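Local coordinates for protein precorrin-3 methylase (Rhodobacter capsulatus, PDB 3NUT) that probably transfers a methyl group from S-adenosyl-L-methionine to a precorrin intermediate on the way to adenosylcobalamin, and binds S-adenosyl-L-homocysteine, at residues Ala31-Tyr41 and Met74-Val84. Sequence-based numbering, arbitrary orientation.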
loop_
_atom_site.group_PDB
_atom_site.type_symbol
_atom_site.label_atom_id
_atom_site.label_comp_id
_atom_site.label_asym_id
_atom_site.label_seq_id
_atom_site.Cartn_x
_atom_site.Cartn_y
_atom_site.Cartn_z
ATOM N N ALA A 31 -12.968 -0.639 -16.368
ATOM C CA ALA A 31 -13.882 -1.670 -15.860
ATOM C C ALA A 31 -15.281 -1.096 -15.558
ATOM O O ALA A 31 -16.310 -1.706 -15.878
ATOM C CB ALA A 31 -13.301 -2.344 -14.598
ATOM N N LEU A 32 -15.310 0.078 -14.930
ATOM C CA LEU A 32 -16.572 0.733 -14.591
ATOM C C LEU A 32 -17.340 1.058 -15.867
ATOM O O LEU A 32 -18.567 0.979 -15.875
ATOM C CB LEU A 32 -16.342 2.015 -13.745
ATOM C CG LEU A 32 -15.905 1.894 -12.263
ATOM C CD1 LEU A 32 -15.401 3.232 -11.731
ATOM C CD2 LEU A 32 -17.045 1.371 -11.363
ATOM N N ALA A 33 -16.632 1.430 -16.936
ATOM C CA ALA A 33 -17.291 1.710 -18.227
ATOM C C ALA A 33 -17.802 0.421 -18.896
ATOM O O ALA A 33 -18.680 0.485 -19.766
ATOM C CB ALA A 33 -16.358 2.499 -19.205
ATOM N N GLU A 34 -17.261 -0.727 -18.484
ATOM C CA GLU A 34 -17.692 -2.042 -19.016
ATOM C C GLU A 34 -18.774 -2.773 -18.228
ATOM O O GLU A 34 -19.386 -3.686 -18.755
ATOM C CB GLU A 34 -16.520 -2.999 -19.103
ATOM C CG GLU A 34 -15.613 -2.795 -20.244
ATOM C CD GLU A 34 -15.236 -4.115 -20.834
ATOM O OE1 GLU A 34 -14.119 -4.593 -20.533
ATOM O OE2 GLU A 34 -16.092 -4.687 -21.573
ATOM N N ALA A 35 -18.969 -2.401 -16.960
ATOM C CA ALA A 35 -19.956 -3.022 -16.069
ATOM C C ALA A 35 -21.375 -3.027 -16.604
ATOM O O ALA A 35 -21.856 -1.978 -17.040
ATOM C CB ALA A 35 -19.956 -2.278 -14.767
ATOM N N THR A 36 -22.071 -4.178 -16.530
ATOM C CA THR A 36 -23.541 -4.186 -16.619
ATOM C C THR A 36 -24.109 -3.947 -15.231
ATOM O O THR A 36 -25.224 -3.443 -15.070
ATOM C CB THR A 36 -24.121 -5.541 -17.110
ATOM O OG1 THR A 36 -23.718 -6.601 -16.225
ATOM C CG2 THR A 36 -23.654 -5.876 -18.550
ATOM N N ASP A 37 -23.346 -4.348 -14.219
ATOM C CA ASP A 37 -23.803 -4.245 -12.870
ATOM C C ASP A 37 -22.737 -3.665 -11.919
ATOM O O ASP A 37 -21.604 -4.123 -11.897
ATOM C CB ASP A 37 -24.262 -5.616 -12.403
ATOM C CG ASP A 37 -25.424 -6.175 -13.245
ATOM O OD1 ASP A 37 -25.203 -6.725 -14.336
ATOM O OD2 ASP A 37 -26.577 -6.090 -12.799
ATOM N N ILE A 38 -23.107 -2.635 -11.152
ATOM C CA ILE A 38 -22.248 -2.162 -10.072
ATOM C C ILE A 38 -22.833 -2.487 -8.686
ATOM O O ILE A 38 -23.986 -2.209 -8.415
ATOM C CB ILE A 38 -21.825 -0.690 -10.265
ATOM C CG1 ILE A 38 -21.199 -0.533 -11.663
ATOM C CG2 ILE A 38 -20.848 -0.252 -9.151
ATOM C CD1 ILE A 38 -21.068 0.905 -12.194
ATOM N N VAL A 39 -22.030 -3.122 -7.829
ATOM C CA VAL A 39 -22.433 -3.472 -6.471
ATOM C C VAL A 39 -21.548 -2.668 -5.516
ATOM O O VAL A 39 -20.328 -2.734 -5.619
ATOM C CB VAL A 39 -22.217 -4.999 -6.223
ATOM C CG1 VAL A 39 -22.524 -5.376 -4.758
ATOM C CG2 VAL A 39 -23.048 -5.813 -7.186
ATOM N N GLY A 40 -22.155 -1.880 -4.619
ATOM C CA GLY A 40 -21.397 -1.093 -3.637
ATOM C C GLY A 40 -22.117 0.109 -3.061
ATOM O O GLY A 40 -23.330 0.240 -3.151
ATOM N N TYR A 41 -21.343 1.004 -2.481
ATOM C CA TYR A 41 -21.873 2.102 -1.732
ATOM C C TYR A 41 -22.130 3.241 -2.693
ATOM O O TYR A 41 -21.209 3.932 -3.114
ATOM C CB TYR A 41 -20.899 2.480 -0.611
ATOM C CG TYR A 41 -21.328 3.681 0.217
ATOM C CD1 TYR A 41 -22.429 3.611 1.083
ATOM C CD2 TYR A 41 -20.619 4.883 0.144
ATOM C CE1 TYR A 41 -22.822 4.721 1.844
ATOM C CE2 TYR A 41 -20.987 5.983 0.895
ATOM C CZ TYR A 41 -22.095 5.909 1.743
ATOM O OH TYR A 41 -22.455 7.032 2.485
ATOM N N MET A 74 -24.820 -13.414 -10.506
ATOM C CA MET A 74 -25.128 -12.574 -11.657
ATOM C C MET A 74 -24.127 -12.867 -12.780
ATOM O O MET A 74 -24.499 -12.920 -13.944
ATOM C CB MET A 74 -25.099 -11.090 -11.303
ATOM C CG MET A 74 -26.148 -10.602 -10.285
ATOM S SD MET A 74 -25.860 -8.808 -9.839
ATOM C CE MET A 74 -26.995 -8.195 -10.966
ATOM N N ALA A 75 -22.866 -13.072 -12.411
ATOM C CA ALA A 75 -21.831 -13.341 -13.385
ATOM C C ALA A 75 -22.165 -14.622 -14.135
ATOM O O ALA A 75 -21.811 -14.768 -15.298
ATOM C CB ALA A 75 -20.470 -13.429 -12.723
ATOM N N ALA A 76 -22.884 -15.525 -13.477
ATOM C CA ALA A 76 -23.295 -16.782 -14.093
ATOM C C ALA A 76 -24.453 -16.577 -15.055
ATOM O O ALA A 76 -24.660 -17.396 -15.947
ATOM C CB ALA A 76 -23.652 -17.817 -13.039
ATOM N N GLU A 77 -25.207 -15.494 -14.894
ATOM C CA GLU A 77 -26.210 -15.167 -15.891
ATOM C C GLU A 77 -25.593 -14.423 -17.052
ATOM O O GLU A 77 -26.330 -13.935 -17.917
ATOM C CB GLU A 77 -27.293 -14.264 -15.315
ATOM C CG GLU A 77 -28.011 -14.793 -14.135
ATOM C CD GLU A 77 -28.867 -13.720 -13.490
ATOM O OE1 GLU A 77 -28.860 -12.561 -13.979
ATOM O OE2 GLU A 77 -29.540 -14.043 -12.485
ATOM N N GLY A 78 -24.272 -14.274 -17.049
ATOM C CA GLY A 78 -23.589 -13.521 -18.086
ATOM C C GLY A 78 -23.345 -12.032 -17.804
ATOM O O GLY A 78 -22.781 -11.334 -18.630
ATOM N N ARG A 79 -23.725 -11.560 -16.617
ATOM C CA ARG A 79 -23.516 -10.153 -16.225
ATOM C C ARG A 79 -22.040 -9.804 -15.939
ATOM O O ARG A 79 -21.252 -10.644 -15.515
ATOM C CB ARG A 79 -24.451 -9.765 -15.055
ATOM C CG ARG A 79 -25.935 -9.662 -15.469
ATOM C CD ARG A 79 -26.923 -9.805 -14.286
ATOM N NE ARG A 79 -27.686 -8.577 -14.017
ATOM C CZ ARG A 79 -28.688 -8.453 -13.124
ATOM N NH1 ARG A 79 -29.088 -9.489 -12.370
ATOM N NH2 ARG A 79 -29.289 -7.275 -12.973
ATOM N N ARG A 80 -21.669 -8.565 -16.219
ATOM C CA ARG A 80 -20.327 -8.096 -15.981
ATOM C C ARG A 80 -20.404 -7.215 -14.724
ATOM O O ARG A 80 -20.782 -6.041 -14.801
ATOM C CB ARG A 80 -19.788 -7.313 -17.207
ATOM C CG ARG A 80 -19.349 -8.181 -18.368
ATOM C CD ARG A 80 -19.076 -7.384 -19.640
ATOM N NE ARG A 80 -20.266 -7.485 -20.474
ATOM C CZ ARG A 80 -20.814 -6.494 -21.167
ATOM N NH1 ARG A 80 -20.289 -5.267 -21.156
ATOM N NH2 ARG A 80 -21.918 -6.742 -21.852
ATOM N N VAL A 81 -20.003 -7.791 -13.594
ATOM C CA VAL A 81 -20.262 -7.240 -12.276
ATOM C C VAL A 81 -18.989 -6.622 -11.731
ATOM O O VAL A 81 -17.976 -7.304 -11.604
ATOM C CB VAL A 81 -20.764 -8.333 -11.295
ATOM C CG1 VAL A 81 -21.277 -7.733 -10.016
ATOM C CG2 VAL A 81 -21.889 -9.200 -11.955
ATOM N N VAL A 82 -19.039 -5.319 -11.431
ATOM C CA VAL A 82 -17.951 -4.660 -10.730
ATOM C C VAL A 82 -18.385 -4.456 -9.290
ATOM O O VAL A 82 -19.390 -3.809 -9.022
ATOM C CB VAL A 82 -17.593 -3.266 -11.336
ATOM C CG1 VAL A 82 -16.493 -2.575 -10.492
ATOM C CG2 VAL A 82 -17.146 -3.398 -12.823
ATOM N N VAL A 83 -17.620 -5.004 -8.357
ATOM C CA VAL A 83 -17.909 -4.791 -6.951
ATOM C C VAL A 83 -16.906 -3.727 -6.527
ATOM O O VAL A 83 -15.694 -3.863 -6.759
ATOM C CB VAL A 83 -17.718 -6.088 -6.118
ATOM C CG1 VAL A 83 -17.841 -5.791 -4.622
ATOM C CG2 VAL A 83 -18.691 -7.188 -6.570
ATOM N N VAL A 84 -17.385 -2.652 -5.921
ATOM C CA VAL A 84 -16.475 -1.548 -5.622
ATOM C C VAL A 84 -16.074 -1.446 -4.136
ATOM O O VAL A 84 -16.892 -1.674 -3.246
ATOM C CB VAL A 84 -17.011 -0.204 -6.184
ATOM C CG1 VAL A 84 -16.890 -0.194 -7.720
ATOM C CG2 VAL A 84 -18.493 0.041 -5.763
HETATM O O HOH W 1 -18.656 0.424 -1.930
#
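V82 lies against the last turn of helix 26-34 and the turn that leads into strand 37-40: its CG2 meets A35 CB at 3.6 Å, while CG1 faces L32 CD2, which also touches V84 CG1. This is the tight part of the contact, where the axes of strands 37-40 and 80-84 approach to 4.8 Å, 22° from parallel. V82 N bonds to D37 O, V39 N to V82 O at 3.0 Å, and V84 N to V39 O. R80 O accepts T36 N in its carbonyl plane and D37 N from above it. T36 OG1, set between its backbone N and carbonyl carbon (chi1 59°), receives R80 N at 2.8 Å. On the opposite face of the sheet V39 CG2 lies 3.9 Å from V81 CG1, and V81 and V83 meet A71 of helix 65-76. At G40 the backbone angles demand glycine, and a CB would strike V84 CG2; beyond it a water bridges Y41 N and V84 O.

The arginine ends are looser and partly exposed. T36 CG2 sits over the centre of the R80 guanidinium, 3.8 Å above the plane; R80 reaches outward, and NH1 bonds only weakly to E34 O. R79 crosses the D37 carboxylate with the two planes 80° apart: NE gives a weak bond to OD1, and NH2 lies 3.0 Å from OD2, whose placing is less sure. H57 NE2 also bonds to OD2. With R79 cut back to an alanine, the buried D37 carboxylate would probably lose this cationic mate and be left to H57. Two neighbouring parallel strands, each entered from a helix, with helix 26-34 on the V82 face and helix 65-76 on the V81 face, are characteristic of the alternating α/β sheet in the N-terminal half of tetrapyrrole methylases.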